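B-agarase (Agarivorans gilvus, PDB 5Z6P) is a glycoside hydrolase of family 50 with agarase activity, probably hydrolysing beta-galactosidic linkages of agarose. Local coordinates at residues F40-S45 against S204-Q209; N401-Y406 against A411-K416. One frame throughout, in Å; residues are numbered along the deposited sequence.

Interaction 1 of 2, residues F40-S45 against S204-Q209; sequences FDFSQS and SNFRLQ
The CA atoms of Phe40 and Phe206 are 6.6 Å apart and those of Phe42 and Ser204 7.7 Å, where the irregular loop 40-45 lies beside strand segment 204-209. No hydrogen bond links the two segments. An aromatic cluster bridges them instead. Phe40 turns its edge toward the face of Phe206 in an offset edge-to-face pair, planes at 65°, and sits at the root of that side chain, its CD2 3.8 Å from Phe206 CB. Phe42 meets the Phe206 ring obliquely, in neither a stack nor an edge-to-face pair; its CZ is 3.8 Å from Phe206 CD1 and also touches CE1, while its CE2 passes near the CA of Ser204. The first torsion of Phe206 (chi1 -68°) swings its ring to the backbone-N side. Phe42 sits in the middle of an Asx turn, in which Ser43 N donates to Asp41 OD1 over 3.0 Å. The contact belongs to the carbohydrate-binding-module-like region. Strand 199-210 pairs antiparallel with strands 36-38, 64-69 and 95-103; Phe99 and Ile81 add to the apolar surroundings of Phe206, and Phe51 meets the Phe40 ring edge-to-face.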
loop_
_atom_site.group_PDB
_atom_site.type_symbol
_atom_site.label_atom_id
_atom_site.label_comp_id
_atom_site.label_asym_id
_atom_site.label_seq_id
_atom_site.Cartn_x
_atom_site.Cartn_y
_atom_site.Cartn_z
ATOM N N PHE A 40 -24.451 -23.652 -11.510
ATOM C CA PHE A 40 -25.248 -23.202 -12.645
ATOM C C PHE A 40 -25.268 -24.215 -13.770
ATOM O O PHE A 40 -24.651 -25.272 -13.685
ATOM C CB PHE A 40 -24.720 -21.867 -13.178
ATOM C CG PHE A 40 -24.634 -20.802 -12.138
ATOM C CD1 PHE A 40 -25.760 -20.426 -11.428
ATOM C CD2 PHE A 40 -23.439 -20.173 -11.870
ATOM C CE1 PHE A 40 -25.692 -19.455 -10.462
ATOM C CE2 PHE A 40 -23.361 -19.201 -10.901
ATOM C CZ PHE A 40 -24.493 -18.840 -10.193
ATOM N N ASP A 41 -25.994 -23.879 -14.827
ATOM C CA ASP A 41 -25.995 -24.678 -16.041
ATOM C C ASP A 41 -25.702 -23.779 -17.226
ATOM O O ASP A 41 -26.550 -22.991 -17.633
ATOM C CB ASP A 41 -27.332 -25.390 -16.228
ATOM C CG ASP A 41 -27.337 -26.313 -17.425
ATOM O OD1 ASP A 41 -26.245 -26.598 -17.959
ATOM O OD2 ASP A 41 -28.429 -26.770 -17.817
ATOM N N PHE A 42 -24.495 -23.888 -17.767
ATOM C CA PHE A 42 -24.100 -23.057 -18.890
ATOM C C PHE A 42 -24.391 -23.770 -20.214
ATOM O O PHE A 42 -23.944 -23.337 -21.271
ATOM C CB PHE A 42 -22.617 -22.681 -18.800
ATOM C CG PHE A 42 -22.320 -21.535 -17.864
ATOM C CD1 PHE A 42 -23.283 -21.039 -17.010
ATOM C CD2 PHE A 42 -21.067 -20.947 -17.859
ATOM C CE1 PHE A 42 -23.004 -19.992 -16.166
ATOM C CE2 PHE A 42 -20.778 -19.900 -17.018
ATOM C CZ PHE A 42 -21.748 -19.417 -16.171
ATOM N N SER A 43 -25.149 -24.861 -20.143
ATOM C CA SER A 43 -25.543 -25.608 -21.336
ATOM C C SER A 43 -26.614 -24.876 -22.116
ATOM O O SER A 43 -26.782 -25.104 -23.307
ATOM C CB SER A 43 -26.064 -27.001 -20.978
ATOM O OG SER A 43 -25.063 -27.791 -20.370
ATOM N N GLN A 44 -27.342 -24.001 -21.438
ATOM C CA GLN A 44 -28.521 -23.386 -22.030
ATOM C C GLN A 44 -28.165 -22.248 -22.965
ATOM O O GLN A 44 -27.024 -21.795 -23.016
ATOM C CB GLN A 44 -29.463 -22.877 -20.938
ATOM C CG GLN A 44 -29.657 -23.837 -19.772
ATOM C CD GLN A 44 -30.507 -25.051 -20.113
ATOM O OE1 GLN A 44 -30.895 -25.261 -21.261
ATOM N NE2 GLN A 44 -30.805 -25.856 -19.104
ATOM N N SER A 45 -29.167 -21.779 -23.696
ATOM C CA SER A 45 -28.978 -20.701 -24.651
ATOM C C SER A 45 -28.641 -19.396 -23.953
ATOM O O SER A 45 -28.016 -18.505 -24.534
ATOM C CB SER A 45 -30.236 -20.520 -25.508
ATOM O OG SER A 45 -31.345 -20.135 -24.712
ATOM N N SER A 204 -16.090 -20.466 -16.587
ATOM C CA SER A 204 -16.873 -21.684 -16.698
ATOM C C SER A 204 -16.804 -22.422 -15.349
ATOM O O SER A 204 -15.991 -22.113 -14.492
ATOM C CB SER A 204 -16.344 -22.555 -17.870
ATOM O OG SER A 204 -15.056 -23.045 -17.535
ATOM N N ASN A 205 -17.681 -23.397 -15.176
ATOM C CA ASN A 205 -17.536 -24.382 -14.130
ATOM C C ASN A 205 -17.600 -23.828 -12.715
ATOM O O ASN A 205 -16.922 -24.308 -11.813
ATOM C CB ASN A 205 -16.226 -25.089 -14.390
ATOM C CG ASN A 205 -16.199 -25.875 -15.710
ATOM O OD1 ASN A 205 -15.698 -27.004 -15.675
ATOM N ND2 ASN A 205 -17.008 -25.467 -16.714
ATOM N N PHE A 206 -18.507 -22.880 -12.528
ATOM C CA PHE A 206 -18.871 -22.408 -11.205
ATOM C C PHE A 206 -19.438 -23.568 -10.405
ATOM O O PHE A 206 -20.269 -24.325 -10.896
ATOM C CB PHE A 206 -19.891 -21.249 -11.260
ATOM C CG PHE A 206 -19.339 -19.976 -11.831
ATOM C CD1 PHE A 206 -19.377 -19.751 -13.191
ATOM C CD2 PHE A 206 -18.772 -19.016 -11.012
ATOM C CE1 PHE A 206 -18.874 -18.601 -13.730
ATOM C CE2 PHE A 206 -18.257 -17.854 -11.557
ATOM C CZ PHE A 206 -18.317 -17.652 -12.916
ATOM N N ARG A 207 -18.981 -23.676 -9.161
ATOM C CA ARG A 207 -19.247 -24.827 -8.321
ATOM C C ARG A 207 -18.914 -24.539 -6.873
ATOM O O ARG A 207 -18.195 -23.587 -6.571
ATOM C CB ARG A 207 -18.423 -26.018 -8.796
ATOM C CG ARG A 207 -16.926 -25.820 -8.633
ATOM C CD ARG A 207 -16.161 -26.684 -9.596
ATOM N NE ARG A 207 -14.723 -26.641 -9.386
ATOM C CZ ARG A 207 -13.866 -25.991 -10.166
ATOM N NH1 ARG A 207 -14.300 -25.315 -11.208
ATOM N NH2 ARG A 207 -12.570 -26.019 -9.904
ATOM N N LEU A 208 -19.445 -25.376 -5.987
ATOM C CA LEU A 208 -18.972 -25.458 -4.618
ATOM C C LEU A 208 -18.076 -26.684 -4.543
ATOM O O LEU A 208 -18.419 -27.744 -5.066
ATOM C CB LEU A 208 -20.135 -25.548 -3.631
ATOM C CG LEU A 208 -20.986 -24.276 -3.580
ATOM C CD1 LEU A 208 -22.229 -24.483 -2.761
ATOM C CD2 LEU A 208 -20.185 -23.120 -3.020
ATOM N N GLN A 209 -16.912 -26.527 -3.927
ATOM C CA GLN A 209 -15.938 -27.601 -3.889
ATOM C C GLN A 209 -15.412 -27.826 -2.485
ATOM O O GLN A 209 -14.982 -26.891 -1.818
ATOM C CB GLN A 209 -14.784 -27.304 -4.843
ATOM C CG GLN A 209 -13.793 -28.437 -4.967
ATOM C CD GLN A 209 -13.171 -28.506 -6.344
ATOM O OE1 GLN A 209 -13.865 -28.418 -7.360
ATOM N NE2 GLN A 209 -11.858 -28.680 -6.389
#

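Interaction 2 of 2, residues N401-Y406 against A411-K416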
loop_
_atom_site.group_PDB
_atom_site.type_symbol
_atom_site.label_atom_id
_atom_site.label_comp_id
_atom_site.label_asym_id
_atom_site.label_seq_id
_atom_site.Cartn_x
_atom_site.Cartn_y
_atom_site.Cartn_z
ATOM N N ASN A 401 22.407 -12.055 4.739
ATOM C CA ASN A 401 22.904 -12.138 3.370
ATOM C C ASN A 401 23.830 -10.972 3.016
ATOM O O ASN A 401 24.768 -11.138 2.250
ATOM C CB ASN A 401 21.736 -12.239 2.380
ATOM C CG ASN A 401 20.981 -13.554 2.508
ATOM O OD1 ASN A 401 21.571 -14.592 2.770
ATOM N ND2 ASN A 401 19.670 -13.511 2.337
ATOM N N LEU A 402 23.587 -9.798 3.582
ATOM C CA LEU A 402 24.540 -8.715 3.434
ATOM C C LEU A 402 25.917 -9.106 4.005
ATOM O O LEU A 402 26.956 -8.866 3.382
ATOM C CB LEU A 402 24.029 -7.447 4.109
ATOM C CG LEU A 402 22.767 -6.812 3.519
ATOM C CD1 LEU A 402 22.527 -5.443 4.149
ATOM C CD2 LEU A 402 22.853 -6.714 1.998
ATOM N N GLN A 403 25.922 -9.709 5.191
ATOM C CA GLN A 403 27.175 -10.119 5.809
ATOM C C GLN A 403 27.848 -11.245 5.003
ATOM O O GLN A 403 29.054 -11.206 4.773
ATOM C CB GLN A 403 26.955 -10.556 7.259
ATOM C CG GLN A 403 28.251 -10.894 7.968
ATOM C CD GLN A 403 28.093 -11.061 9.455
ATOM O OE1 GLN A 403 27.007 -10.885 10.002
ATOM N NE2 GLN A 403 29.185 -11.406 10.124
ATOM N N ARG A 404 27.055 -12.219 4.568
ATOM C CA ARG A 404 27.531 -13.276 3.682
ATOM C C ARG A 404 28.169 -12.707 2.423
ATOM O O ARG A 404 29.221 -13.166 1.990
ATOM C CB ARG A 404 26.387 -14.211 3.287
ATOM C CG ARG A 404 25.901 -15.125 4.409
ATOM C CD ARG A 404 24.720 -15.931 3.937
ATOM N NE ARG A 404 24.412 -17.027 4.834
ATOM C CZ ARG A 404 23.193 -17.310 5.276
ATOM N NH1 ARG A 404 22.159 -16.560 4.916
ATOM N NH2 ARG A 404 23.006 -18.339 6.090
ATOM N N LYS A 405 27.531 -11.692 1.851
ATOM C CA LYS A 405 27.988 -11.120 0.585
ATOM C C LYS A 405 29.231 -10.251 0.707
ATOM O O LYS A 405 30.109 -10.293 -0.148
ATOM C CB LYS A 405 26.878 -10.285 -0.057
ATOM C CG LYS A 405 25.770 -11.095 -0.697
ATOM C CD LYS A 405 24.736 -10.199 -1.358
ATOM C CE LYS A 405 25.392 -9.143 -2.231
ATOM N NZ LYS A 405 24.428 -8.622 -3.243
ATOM N N TYR A 406 29.286 -9.456 1.769
ATOM C CA TYR A 406 30.231 -8.355 1.845
ATOM C C TYR A 406 31.130 -8.353 3.082
ATOM O O TYR A 406 32.008 -7.504 3.200
ATOM C CB TYR A 406 29.486 -7.013 1.838
ATOM C CG TYR A 406 28.682 -6.662 0.611
ATOM C CD1 TYR A 406 29.165 -6.882 -0.676
ATOM C CD2 TYR A 406 27.438 -6.068 0.749
ATOM C CE1 TYR A 406 28.416 -6.543 -1.777
ATOM C CE2 TYR A 406 26.689 -5.723 -0.343
ATOM C CZ TYR A 406 27.172 -5.958 -1.597
ATOM O OH TYR A 406 26.390 -5.601 -2.655
ATOM N N ALA A 411 34.968 -7.296 7.237
ATOM C CA ALA A 411 34.680 -6.113 6.433
ATOM C C ALA A 411 33.349 -5.478 6.881
ATOM O O ALA A 411 32.459 -6.168 7.375
ATOM C CB ALA A 411 34.649 -6.472 4.960
ATOM N N ASP A 412 33.247 -4.161 6.738
ATOM C CA ASP A 412 32.048 -3.397 7.093
ATOM C C ASP A 412 30.961 -3.575 6.024
ATOM O O ASP A 412 30.851 -2.761 5.101
ATOM C CB ASP A 412 32.412 -1.913 7.258
ATOM C CG ASP A 412 31.259 -1.060 7.774
ATOM O OD1 ASP A 412 30.095 -1.509 7.767
ATOM O OD2 ASP A 412 31.533 0.085 8.185
ATOM N N TYR A 413 30.156 -4.625 6.159
ATOM C CA TYR A 413 29.193 -4.968 5.124
ATOM C C TYR A 413 28.059 -3.934 5.003
ATOM O O TYR A 413 27.479 -3.759 3.929
ATOM C CB TYR A 413 28.617 -6.364 5.374
ATOM C CG TYR A 413 28.085 -6.604 6.771
ATOM C CD1 TYR A 413 26.774 -6.286 7.097
ATOM C CD2 TYR A 413 28.887 -7.172 7.756
ATOM C CE1 TYR A 413 26.279 -6.507 8.370
ATOM C CE2 TYR A 413 28.405 -7.399 9.031
ATOM C CZ TYR A 413 27.102 -7.066 9.335
ATOM O OH TYR A 413 26.617 -7.299 10.604
ATOM N N MET A 414 27.747 -3.249 6.089
ATOM C CA MET A 414 26.698 -2.240 6.017
ATOM C C MET A 414 27.152 -1.063 5.172
ATOM O O MET A 414 26.380 -0.540 4.378
ATOM C CB MET A 414 26.279 -1.788 7.404
ATOM C CG MET A 414 25.482 -2.843 8.149
ATOM S SD MET A 414 24.101 -3.538 7.212
ATOM C CE MET A 414 23.162 -2.046 6.842
ATOM N N ALA A 415 28.414 -0.683 5.319
ATOM C CA ALA A 415 28.977 0.414 4.548
ATOM C C ALA A 415 29.043 0.036 3.076
ATOM O O ALA A 415 28.849 0.861 2.202
ATOM C CB ALA A 415 30.355 0.781 5.058
ATOM N N LYS A 416 29.322 -1.226 2.796
ATOM C CA LYS A 416 29.396 -1.644 1.410
ATOM C C LYS A 416 27.992 -1.647 0.823
ATOM O O LYS A 416 27.780 -1.204 -0.297
ATOM C CB LYS A 416 30.053 -3.019 1.289
ATOM C CG LYS A 416 30.228 -3.509 -0.131
ATOM C CD LYS A 416 31.202 -2.649 -0.923
ATOM C CE LYS A 416 31.605 -3.356 -2.221
ATOM N NZ LYS A 416 32.558 -2.548 -3.022
#
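Tyr413 lays one face of its ring against Gln403, and this is the tightly packed part of the junction of two consecutive helices joined by a short loop. Gln403 CB sits over the ring centre, 3.9 Å from the centroid and 9° off the normal, in a CH-pi contact. With CG anti to the backbone N and the chain extended beyond it, Gln403 crosses the ring obliquely, its amide plane only 10° from that of the tyrosine; its OE1 is hydrogen-bonded outside the pair, to His377. Tyr413 itself holds CG between its backbone N and carbonyl carbon (chi1 51°), which carries the ring back over Gln403 of helix 397-406, with CB 3.7 Å from Tyr406 CB. Deeper in, Leu402 CD1 touches Met414 SD at 3.9 Å.

The other side gives way to solvent. There Lys416 CG packs closely on one face of Tyr406, 3.6 Å from the centroid, but beyond the bend at chi2 the lysine chain turns away from helix 397-406, and the residue is exposed. Asp412, also exposed, caps helix 413-428: its OD1 accepts from Ala415 N over 3.1 Å. The packing of the two helices continues as Leu402 meets Trp417 and Tyr406 meets Val420, while Thr248 of helix 241-255 touches Tyr406.

The two contacts illustrate how one chain uses aromatic side chains in different settings. Interaction 1 comes first along the sequence and closes before interaction 2 opens; their centres are 57 Å apart, with nearest atoms about 36 Å from each other, and they share no helix or strand. Interaction 1 bridges 159 residues, tying a loop near the start of the model to a late strand of the beta-rich, carbohydrate-binding-module-like region. Interaction 2 is local, spanning a five-residue step between consecutive helices at the surface of the later part of the chain. One thus joins parts of the beta-rich region far apart in sequence, while the other packs neighbouring helices together.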